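Local coordinates for hypothetical protein Atu1540 (Agrobacterium tumefaciens str. C58, PDB 2HWJ) that is of unknown function but carries a putative ParB-like nuclease domain and probably belongs to the ParB/sulfiredoxin superfamily, at residues Ser10-Ile14 with Asp15-Pro19; His69-Val72 with Leu73-Lys77; Asp163-Arg166 with Arg167-Arg171. One frame throughout, in Å; residues are numbered along the deposited sequence.

Contact 1: residues Ser10-Ile14 with Asp15-Pro19; sequences SRIAI and DKLRP
The carboxylate of D15 and the methyl of A13 meet where the chain turns: OD1 of D15 is 3.8 Å from A13 CB, which lies off one face of the carboxylate plane. NZ of K16 stands on the other side of that plane, in a long salt bridge to OD1. With CG between the backbone N and the carbonyl carbon (chi1 71°), OD1 of D15 reaches the A13 methyl while the residue stays exposed. The root of K16 also touches the methyl, CG 3.9 Å from A13 CB, before its end leads away. Beside these polar groups the touching atoms are aliphatic: I12 turns CG2 to L17 CG at 3.9 Å, while its CG1 branch lies near K16 CB. Two i to i+3 backbone bonds hold the bend. K16 N gives to A13 O at 2.7 Å, though the placing of that N is less certain, and L17 N gives a weak bond to I14 O at 3.3 Å. I14 itself packs on V83 and on V72 of helix 69-77, and L17 reaches L65. The arrangement is a 3-10 turn closing strand 9-13, within this chain an outermost strand of the mixed sheet in this probable ParB-like domain.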
ATOM      1  N   SER A  10      21.205 -12.800  -9.084  1.00 54.77           N
ATOM      2  CA  SER A  10      22.594 -12.955  -8.712  1.00 56.18           C
ATOM      3  C   SER A  10      22.706 -13.914  -7.613  1.00 56.55           C
ATOM      4  O   SER A  10      21.774 -14.693  -7.389  1.00 58.39           O
ATOM      5  CB  SER A  10      23.324 -11.665  -8.362  1.00 55.77           C
ATOM      6  OG  SER A  10      22.477 -10.816  -7.680  1.00 57.05           O
ATOM      7  N   ARG A  11      23.831 -13.830  -6.906  1.00 56.04           N
ATOM      8  CA  ARG A  11      24.424 -14.946  -6.202  1.00 55.21           C
ATOM      9  C   ARG A  11      25.425 -14.432  -5.212  1.00 54.56           C
ATOM     10  O   ARG A  11      26.352 -13.786  -5.584  1.00 54.83           O
ATOM     11  CB  ARG A  11      25.193 -15.750  -7.206  1.00 55.80           C
ATOM     12  CG  ARG A  11      25.792 -17.065  -6.672  1.00 59.82           C
ATOM     13  CD  ARG A  11      24.702 -18.029  -6.434  1.00 61.25           C
ATOM     14  NE  ARG A  11      25.169 -19.389  -6.251  1.00 67.22           N
ATOM     15  CZ  ARG A  11      26.288 -19.895  -6.746  1.00 67.22           C
ATOM     16  NH1 ARG A  11      27.094 -19.137  -7.482  1.00 65.56           N
ATOM     17  NH2 ARG A  11      26.577 -21.163  -6.474  1.00 62.45           N
ATOM     18  N   ILE A  12      25.264 -14.746  -3.944  1.00 54.79           N
ATOM     19  CA  ILE A  12      26.142 -14.250  -2.924  1.00 54.79           C
ATOM     20  C   ILE A  12      26.384 -15.316  -1.882  1.00 55.28           C
ATOM     21  O   ILE A  12      25.532 -16.244  -1.670  1.00 54.84           O
ATOM     22  CB  ILE A  12      25.531 -13.028  -2.243  1.00 55.19           C
ATOM     23  CG1 ILE A  12      26.569 -12.189  -1.468  1.00 54.96           C
ATOM     24  CG2 ILE A  12      24.482 -13.456  -1.305  1.00 56.19           C
ATOM     25  CD1 ILE A  12      26.081 -10.782  -1.250  1.00 52.89           C
ATOM     26  N   ALA A  13      27.530 -15.148  -1.221  1.00 54.73           N
ATOM     27  CA  ALA A  13      27.927 -15.991  -0.117  1.00 54.78           C
ATOM     28  C   ALA A  13      27.129 -15.492   1.041  1.00 55.58           C
ATOM     29  O   ALA A  13      27.181 -14.281   1.386  1.00 56.24           O
ATOM     30  CB  ALA A  13      29.358 -15.805   0.194  1.00 53.91           C
ATOM     31  N   ILE A  14      26.424 -16.415   1.671  1.00 54.88           N
ATOM     32  CA  ILE A  14      25.680 -16.069   2.847  1.00 55.83           C
ATOM     33  C   ILE A  14      26.557 -15.407   3.923  1.00 55.93           C
ATOM     34  O   ILE A  14      26.109 -14.527   4.654  1.00 56.07           O
ATOM     35  CB  ILE A  14      24.959 -17.294   3.445  1.00 56.24           C
ATOM     36  CG1 ILE A  14      23.841 -17.790   2.505  1.00 55.21           C
ATOM     37  CG2 ILE A  14      24.392 -16.922   4.838  1.00 54.73           C
ATOM     38  CD1 ILE A  14      23.503 -19.223   2.787  1.00 59.12           C
ATOM     39  N   ASP A  15      27.816 -15.782   4.013  1.00 55.64           N
ATOM     40  CA  ASP A  15      28.602 -15.127   5.035  1.00 57.00           C
ATOM     41  C   ASP A  15      28.842 -13.630   4.647  1.00 56.23           C
ATOM     42  O   ASP A  15      29.544 -12.927   5.297  1.00 56.16           O
ATOM     43  CB  ASP A  15      29.891 -15.923   5.288  1.00 56.48           C
ATOM     44  CG  ASP A  15      30.848 -15.811   4.143  1.00 62.42           C
ATOM     45  OD1 ASP A  15      30.865 -14.737   3.520  1.00 66.09           O
ATOM     46  OD2 ASP A  15      31.606 -16.773   3.830  1.00 71.27           O
ATOM     47  N   LYS A  16      28.306 -13.175   3.530  1.00 56.44           N
ATOM     48  CA  LYS A  16      28.613 -11.831   3.078  1.00 56.37           C
ATOM     49  C   LYS A  16      27.376 -10.936   3.127  1.00 55.13           C
ATOM     50  O   LYS A  16      27.528  -9.766   3.009  1.00 53.37           O
ATOM     51  CB  LYS A  16      29.218 -11.846   1.665  1.00 57.50           C
ATOM     52  CG  LYS A  16      30.615 -12.403   1.625  1.00 61.07           C
ATOM     53  CD  LYS A  16      31.700 -11.330   1.400  1.00 68.37           C
ATOM     54  CE  LYS A  16      33.138 -11.886   1.604  1.00 66.61           C
ATOM     55  NZ  LYS A  16      33.431 -12.101   3.114  1.00 67.90           N
ATOM     56  N   LEU A  17      26.170 -11.498   3.327  1.00 54.70           N
ATOM     57  CA  LEU A  17      24.961 -10.711   3.444  1.00 55.26           C
ATOM     58  C   LEU A  17      24.892  -9.946   4.693  1.00 55.75           C
ATOM     59  O   LEU A  17      25.143 -10.452   5.771  1.00 56.81           O
ATOM     60  CB  LEU A  17      23.713 -11.540   3.434  1.00 55.00           C
ATOM     61  CG  LEU A  17      23.266 -11.967   2.066  1.00 56.56           C
ATOM     62  CD1 LEU A  17      22.419 -13.243   2.213  1.00 55.42           C
ATOM     63  CD2 LEU A  17      22.483 -10.838   1.478  1.00 57.06           C
ATOM     64  N   ARG A  18      24.463  -8.722   4.569  1.00 56.64           N
ATOM     65  CA  ARG A  18      24.347  -7.926   5.719  1.00 58.64           C
ATOM     66  C   ARG A  18      22.892  -7.927   6.185  1.00 58.53           C
ATOM     67  O   ARG A  18      22.041  -7.481   5.484  1.00 60.56           O
ATOM     68  CB  ARG A  18      24.876  -6.545   5.380  1.00 59.25           C
ATOM     69  CG  ARG A  18      26.360  -6.575   5.269  1.00 61.21           C
ATOM     70  CD  ARG A  18      27.025  -5.947   6.451  1.00 70.43           C
ATOM     71  NE  ARG A  18      28.208  -5.240   5.952  1.00 79.77           N
ATOM     72  CZ  ARG A  18      29.483  -5.561   6.206  1.00 83.25           C
ATOM     73  NH1 ARG A  18      29.803  -6.532   7.071  1.00 86.33           N
ATOM     74  NH2 ARG A  18      30.463  -4.855   5.631  1.00 84.94           N
ATOM     75  N   PRO A  19      22.617  -8.429   7.383  1.00 57.82           N
ATOM     76  CA  PRO A  19      21.296  -8.467   7.995  1.00 57.56           C
ATOM     77  C   PRO A  19      20.598  -7.100   8.034  1.00 57.32           C
ATOM     78  O   PRO A  19      21.296  -6.094   7.961  1.00 55.68           O
ATOM     79  CB  PRO A  19      21.591  -8.861   9.456  1.00 56.60           C
ATOM     80  CG  PRO A  19      22.847  -9.552   9.419  1.00 57.91           C
ATOM     81  CD  PRO A  19      23.649  -9.049   8.227  1.00 58.22           C
TER

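Contact 2: residues His69-Val72 with Leu73-Lys77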
ATOM      1  N   HIS A  69      15.138 -13.554   6.828  1.00 56.36           N
ATOM      2  CA  HIS A  69      16.230 -13.922   7.800  1.00 56.23           C
ATOM      3  C   HIS A  69      16.156 -15.363   8.390  1.00 55.51           C
ATOM      4  O   HIS A  69      17.176 -16.002   8.595  1.00 55.25           O
ATOM      5  CB  HIS A  69      16.366 -12.869   8.876  1.00 54.08           C
ATOM      6  CG  HIS A  69      16.767 -11.529   8.331  1.00 59.62           C
ATOM      7  ND1 HIS A  69      17.949 -10.899   8.669  1.00 60.61           N
ATOM      8  CD2 HIS A  69      16.149 -10.703   7.452  1.00 59.99           C
ATOM      9  CE1 HIS A  69      18.034  -9.741   8.032  1.00 58.42           C
ATOM     10  NE2 HIS A  69      16.960  -9.605   7.281  1.00 60.63           N
ATOM     11  N   HIS A  70      14.960 -15.868   8.652  1.00 54.93           N
ATOM     12  CA  HIS A  70      14.861 -17.128   9.327  1.00 55.26           C
ATOM     13  C   HIS A  70      15.483 -18.124   8.383  1.00 54.73           C
ATOM     14  O   HIS A  70      16.368 -18.874   8.718  1.00 55.64           O
ATOM     15  CB  HIS A  70      13.386 -17.412   9.619  1.00 55.66           C
ATOM     16  CG  HIS A  70      12.803 -16.505  10.666  1.00 60.39           C
ATOM     17  ND1 HIS A  70      12.882 -16.776  12.022  1.00 66.13           N
ATOM     18  CD2 HIS A  70      12.221 -15.288  10.570  1.00 65.72           C
ATOM     19  CE1 HIS A  70      12.342 -15.786  12.711  1.00 63.85           C
ATOM     20  NE2 HIS A  70      11.943 -14.866  11.857  1.00 65.14           N
ATOM     21  N   LEU A  71      15.120 -18.013   7.128  1.00 55.55           N
ATOM     22  CA  LEU A  71      15.489 -18.986   6.134  1.00 53.63           C
ATOM     23  C   LEU A  71      16.940 -18.859   5.923  1.00 53.04           C
ATOM     24  O   LEU A  71      17.648 -19.881   5.892  1.00 54.17           O
ATOM     25  CB  LEU A  71      14.763 -18.704   4.845  1.00 52.97           C
ATOM     26  CG  LEU A  71      15.312 -19.662   3.803  1.00 54.74           C
ATOM     27  CD1 LEU A  71      14.995 -21.090   4.212  1.00 55.64           C
ATOM     28  CD2 LEU A  71      14.854 -19.366   2.387  1.00 55.26           C
ATOM     29  N   VAL A  72      17.430 -17.634   5.825  1.00 51.46           N
ATOM     30  CA  VAL A  72      18.872 -17.525   5.614  1.00 51.68           C
ATOM     31  C   VAL A  72      19.740 -18.039   6.788  1.00 52.92           C
ATOM     32  O   VAL A  72      20.760 -18.750   6.557  1.00 54.09           O
ATOM     33  CB  VAL A  72      19.319 -16.131   5.103  1.00 52.52           C
ATOM     34  CG1 VAL A  72      20.797 -16.064   4.993  1.00 48.51           C
ATOM     35  CG2 VAL A  72      18.710 -15.829   3.712  1.00 47.79           C
ATOM     36  N   LEU A  73      19.347 -17.770   8.035  1.00 52.29           N
ATOM     37  CA  LEU A  73      20.092 -18.385   9.130  1.00 51.65           C
ATOM     38  C   LEU A  73      19.954 -19.920   9.067  1.00 52.87           C
ATOM     39  O   LEU A  73      20.924 -20.657   9.311  1.00 51.52           O
ATOM     40  CB  LEU A  73      19.636 -17.824  10.442  1.00 51.62           C
ATOM     41  CG  LEU A  73      20.277 -18.204  11.780  1.00 52.96           C
ATOM     42  CD1 LEU A  73      21.785 -17.922  11.791  1.00 51.00           C
ATOM     43  CD2 LEU A  73      19.567 -17.495  12.932  1.00 49.27           C
ATOM     44  N   ALA A  74      18.759 -20.398   8.714  1.00 53.52           N
ATOM     45  CA  ALA A  74      18.568 -21.844   8.674  1.00 55.09           C
ATOM     46  C   ALA A  74      19.624 -22.416   7.718  1.00 56.20           C
ATOM     47  O   ALA A  74      20.325 -23.413   8.045  1.00 55.95           O
ATOM     48  CB  ALA A  74      17.181 -22.219   8.200  1.00 54.07           C
ATOM     49  N   LEU A  75      19.759 -21.776   6.547  1.00 56.87           N
ATOM     50  CA  LEU A  75      20.587 -22.358   5.483  1.00 56.95           C
ATOM     51  C   LEU A  75      22.044 -22.231   5.931  1.00 56.84           C
ATOM     52  O   LEU A  75      22.863 -23.140   5.770  1.00 57.16           O
ATOM     53  CB  LEU A  75      20.365 -21.637   4.160  1.00 56.93           C
ATOM     54  CG  LEU A  75      19.438 -22.026   3.005  1.00 56.06           C
ATOM     55  CD1 LEU A  75      18.431 -23.011   3.296  1.00 58.39           C
ATOM     56  CD2 LEU A  75      18.763 -20.805   2.429  1.00 55.74           C
ATOM     57  N   SER A  76      22.341 -21.124   6.571  1.00 57.36           N
ATOM     58  CA  SER A  76      23.682 -20.923   7.032  1.00 58.49           C
ATOM     59  C   SER A  76      24.092 -21.980   8.062  1.00 59.47           C
ATOM     60  O   SER A  76      25.137 -22.646   7.906  1.00 59.32           O
ATOM     61  CB  SER A  76      23.787 -19.578   7.647  1.00 58.31           C
ATOM     62  OG  SER A  76      25.058 -19.593   8.195  1.00 60.07           O
ATOM     63  N   LYS A  77      23.248 -22.166   9.083  1.00 59.87           N
ATOM     64  CA  LYS A  77      23.446 -23.265   9.998  1.00 60.63           C
ATOM     65  C   LYS A  77      23.497 -24.650   9.306  1.00 60.98           C
ATOM     66  O   LYS A  77      24.147 -25.562   9.819  1.00 60.93           O
ATOM     67  CB  LYS A  77      22.433 -23.244  11.129  1.00 60.37           C
ATOM     68  CG  LYS A  77      22.578 -22.062  12.045  1.00 62.42           C
ATOM     69  CD  LYS A  77      21.703 -22.293  13.332  1.00 65.65           C
ATOM     70  CE  LYS A  77      21.807 -21.192  14.421  1.00 65.75           C
ATOM     71  NZ  LYS A  77      21.173 -21.668  15.709  1.00 69.54           N
TER
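L75 packs back on L71, one turn earlier in the same helix, and does so along its whole length. Its CB is 3.7 Å from L71 O and nearly as close to V72 O. CG stays over the same L71 carbonyl oxygen. At the fork the two methyls part: CD2 lies 3.9 Å from L71 CG, and CD1 touches L71 CD1 at 4.0 Å. L71 meets them halfway because its CG is anti to the backbone N (chi1 174°), which leads the isobutyl group toward the C-terminal end of the helix; the two leucines lie obliquely to one another. This is the i to i+4 pairing of an α-helix, here helix 69-77, which packs beside the turn that follows strand 9-13. The backbone repeats the spacing in four successive bonds. L73 N gives to H69 O at 2.9 Å and is almost straight at the hydrogen (177°). A74 N to H70 O, 2.8 Å, and L75 N to L71 O approach their acceptors nearly along the C=O axis, whereas S76 N comes to V72 O with a tilt of 22° from the carbonyl plane. A74 adds only a methyl, CB 3.3 Å from L71 O. On other faces of the helix, H69, H70 and L73 all pack on V24 of strand 23-24, and H69 NE2 makes a weak hydrogen bond to L65 O. L71 extends to Y5 of a second subunit, while the exposed K77, last residue of the helix, carries its ammonium to the F26 ring in a cation-pi contact.

Contact 3: residues Asp163-Arg166 with Arg167-Arg171; sequences DFLR and RRIDR
R168 starts with CG beside its backbone N (chi1 -85°) and then runs extended from CG to NE, while F164 places CG anti to its own N; together these settings lay the arginine across the phenyl ring. CD of R168 stands over one ring face, 4.0 Å from the centroid in a CH-pi contact. The guanidinium follows with its plane 22° from that of the ring, and F164 CE1 lies over its centre. The far end of the group is pinned by the backbone: NH1 bonds F164 O at 2.8 Å, with the oxygen in the guanidinium plane. R167 N reaches the same oxygen at 3.2 Å from the opposite face of the carbonyl, so two donors grip it. L165 O is likewise shared, by R168 N at 2.9 Å and by I169 N at 2.7 Å. These paired acceptors close the C-terminal end of helix 157-166, where a concentration of positive side chains would suit the helix dipole. One turn back, D163 OD1 and R167 NH1 form a salt bridge of 2.7 Å, its hydrogen bond weakened by poor alignment, with carboxylate and guanidinium planes 72° apart. R168 has further acids, E193 at NE and E98 of a third subunit at NH2, and D163 OD2 bonds S101 of that subunit, so this helix end also serves an interface. On the inner side, L165 CD2 and I169 CD1 are 4.1 Å apart, pointing the same way. This pair wedges the turn between helices 135-146 and 178-189, touching L139 on the first and A185 on the second, just before D170 N-caps helix 171-176.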
ATOM      1  N   ASP A 163       5.377  -8.455  20.025  1.00 64.02           N
ATOM      2  CA  ASP A 163       5.381  -7.499  21.082  1.00 64.33           C
ATOM      3  C   ASP A 163       4.078  -7.607  21.955  1.00 63.38           C
ATOM      4  O   ASP A 163       4.117  -7.593  23.178  1.00 63.73           O
ATOM      5  CB  ASP A 163       5.682  -6.104  20.527  1.00 64.97           C
ATOM      6  CG  ASP A 163       5.229  -4.983  21.497  1.00 73.44           C
ATOM      7  OD1 ASP A 163       5.641  -5.027  22.706  1.00 83.49           O
ATOM      8  OD2 ASP A 163       4.451  -4.060  21.099  1.00 78.55           O
ATOM      9  N   PHE A 164       2.925  -7.781  21.338  1.00 62.88           N
ATOM     10  CA  PHE A 164       1.692  -7.975  22.090  1.00 61.46           C
ATOM     11  C   PHE A 164       1.868  -9.159  23.067  1.00 61.77           C
ATOM     12  O   PHE A 164       1.687  -9.003  24.262  1.00 62.47           O
ATOM     13  CB  PHE A 164       0.580  -8.203  21.074  1.00 60.64           C
ATOM     14  CG  PHE A 164      -0.765  -8.572  21.661  1.00 60.71           C
ATOM     15  CD1 PHE A 164      -1.581  -7.618  22.218  1.00 60.47           C
ATOM     16  CD2 PHE A 164      -1.253  -9.870  21.560  1.00 60.27           C
ATOM     17  CE1 PHE A 164      -2.821  -7.945  22.700  1.00 56.26           C
ATOM     18  CE2 PHE A 164      -2.511 -10.188  22.063  1.00 55.90           C
ATOM     19  CZ  PHE A 164      -3.268  -9.226  22.627  1.00 55.43           C
ATOM     20  N   LEU A 165       2.303 -10.321  22.576  1.00 61.09           N
ATOM     21  CA  LEU A 165       2.358 -11.462  23.415  1.00 60.56           C
ATOM     22  C   LEU A 165       3.394 -11.220  24.504  1.00 62.67           C
ATOM     23  O   LEU A 165       3.261 -11.808  25.630  1.00 63.59           O
ATOM     24  CB  LEU A 165       2.667 -12.722  22.649  1.00 58.67           C
ATOM     25  CG  LEU A 165       1.726 -13.008  21.475  1.00 58.56           C
ATOM     26  CD1 LEU A 165       2.435 -13.812  20.443  1.00 50.04           C
ATOM     27  CD2 LEU A 165       0.369 -13.651  21.878  1.00 55.12           C
ATOM     28  N   ARG A 166       4.400 -10.364  24.257  1.00 62.39           N
ATOM     29  CA  ARG A 166       5.540 -10.493  25.147  1.00 62.75           C
ATOM     30  C   ARG A 166       5.199  -9.766  26.350  1.00 62.72           C
ATOM     31  O   ARG A 166       5.806 -10.036  27.415  1.00 63.27           O
ATOM     32  CB  ARG A 166       6.877 -10.052  24.596  1.00 63.46           C
ATOM     33  CG  ARG A 166       7.540  -8.846  25.224  1.00 65.44           C
ATOM     34  CD  ARG A 166       8.379  -8.100  24.107  1.00 69.99           C
ATOM     35  NE  ARG A 166       9.447  -9.008  23.681  1.00 69.24           N
ATOM     36  CZ  ARG A 166       9.660  -9.445  22.454  1.00 64.65           C
ATOM     37  NH1 ARG A 166       8.958  -9.018  21.456  1.00 58.10           N
ATOM     38  NH2 ARG A 166      10.632 -10.303  22.252  1.00 70.30           N
ATOM     39  N   ARG A 167       4.191  -8.897  26.223  1.00 61.47           N
ATOM     40  CA  ARG A 167       3.769  -8.121  27.394  1.00 60.45           C
ATOM     41  C   ARG A 167       2.709  -8.849  28.223  1.00 59.15           C
ATOM     42  O   ARG A 167       2.258  -8.354  29.206  1.00 57.67           O
ATOM     43  CB  ARG A 167       3.286  -6.748  26.965  1.00 61.10           C
ATOM     44  CG  ARG A 167       4.044  -6.190  25.798  1.00 62.57           C
ATOM     45  CD  ARG A 167       3.458  -4.890  25.291  1.00 61.82           C
ATOM     46  NE  ARG A 167       4.090  -3.808  26.001  1.00 64.07           N
ATOM     47  CZ  ARG A 167       4.840  -2.857  25.454  1.00 65.41           C
ATOM     48  NH1 ARG A 167       5.067  -2.831  24.155  1.00 63.27           N
ATOM     49  NH2 ARG A 167       5.367  -1.916  26.237  1.00 67.14           N
ATOM     50  N   ARG A 168       2.375 -10.067  27.825  1.00 59.26           N
ATOM     51  CA  ARG A 168       1.190 -10.767  28.306  1.00 58.14           C
ATOM     52  C   ARG A 168       1.413 -12.223  28.583  1.00 57.98           C
ATOM     53  O   ARG A 168       0.622 -12.832  29.216  1.00 58.01           O
ATOM     54  CB  ARG A 168       0.121 -10.707  27.234  1.00 57.46           C
ATOM     55  CG  ARG A 168      -0.658  -9.441  27.315  1.00 57.44           C
ATOM     56  CD  ARG A 168      -1.523  -9.247  26.121  1.00 56.18           C
ATOM     57  NE  ARG A 168      -2.034  -7.880  26.122  1.00 58.47           N
ATOM     58  CZ  ARG A 168      -1.385  -6.852  25.603  1.00 58.86           C
ATOM     59  NH1 ARG A 168      -0.214  -7.074  25.028  1.00 62.51           N
ATOM     60  NH2 ARG A 168      -1.911  -5.626  25.625  1.00 54.67           N
ATOM     61  N   ILE A 169       2.436 -12.834  28.023  1.00 58.43           N
ATOM     62  CA  ILE A 169       2.665 -14.209  28.352  1.00 57.39           C
ATOM     63  C   ILE A 169       4.036 -14.270  29.028  1.00 58.83           C
ATOM     64  O   ILE A 169       5.011 -13.648  28.579  1.00 59.30           O
ATOM     65  CB  ILE A 169       2.539 -15.105  27.123  1.00 56.84           C
ATOM     66  CG1 ILE A 169       1.125 -15.064  26.525  1.00 55.75           C
ATOM     67  CG2 ILE A 169       2.913 -16.549  27.452  1.00 55.73           C
ATOM     68  CD1 ILE A 169       1.039 -15.905  25.199  1.00 56.13           C
ATOM     69  N   ASP A 170       4.068 -14.984  30.137  1.00 59.63           N
ATOM     70  CA  ASP A 170       5.248 -15.186  30.970  1.00 62.03           C
ATOM     71  C   ASP A 170       6.364 -15.903  30.148  1.00 62.32           C
ATOM     72  O   ASP A 170       6.041 -16.897  29.513  1.00 62.31           O
ATOM     73  CB  ASP A 170       4.712 -16.033  32.135  1.00 60.03           C
ATOM     74  CG  ASP A 170       5.705 -16.326  33.199  1.00 60.72           C
ATOM     75  OD1 ASP A 170       6.903 -15.993  33.132  1.00 58.18           O
ATOM     76  OD2 ASP A 170       5.254 -16.956  34.186  1.00 68.66           O
ATOM     77  N   ARG A 171       7.631 -15.424  30.115  1.00 63.61           N
ATOM     78  CA  ARG A 171       8.688 -16.170  29.348  1.00 65.82           C
ATOM     79  C   ARG A 171       8.903 -17.627  29.837  1.00 66.43           C
ATOM     80  O   ARG A 171       9.231 -18.542  29.049  1.00 67.20           O
ATOM     81  CB  ARG A 171      10.066 -15.521  29.410  1.00 67.33           C
ATOM     82  CG  ARG A 171      10.107 -14.063  29.260  1.00 74.48           C
ATOM     83  CD  ARG A 171      11.305 -13.497  30.141  1.00 83.43           C
ATOM     84  NE  ARG A 171      11.615 -12.112  29.722  1.00 89.21           N
ATOM     85  CZ  ARG A 171      12.102 -11.149  30.508  1.00 91.39           C
ATOM     86  NH1 ARG A 171      12.377 -11.395  31.798  1.00 92.96           N
ATOM     87  NH2 ARG A 171      12.320  -9.931  29.994  1.00 90.78           N
TER

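Overall arrangement
Contacts 1 and 2 belong to one region: I14 of the turn after strand 9-13 packs on S76 of helix 69-77, and P19 meets H69; the centres of the two contacts are 11 Å apart. Contact 2 is the buried one, its side-chain packing mainly apolar and its backbone held by regular helical bonds; contact 1 is half covered, its aliphatic side inward and its D15-K16 side exposed. Contact 3 stands apart, among the helices of the C-terminal part, its centre 25 Å from that of contact 2 and 33 Å from that of contact 1, across the chain's centre from the latter. There arginines and acids dominate, several engaging a third subunit, while L165 and I169 pack among helices.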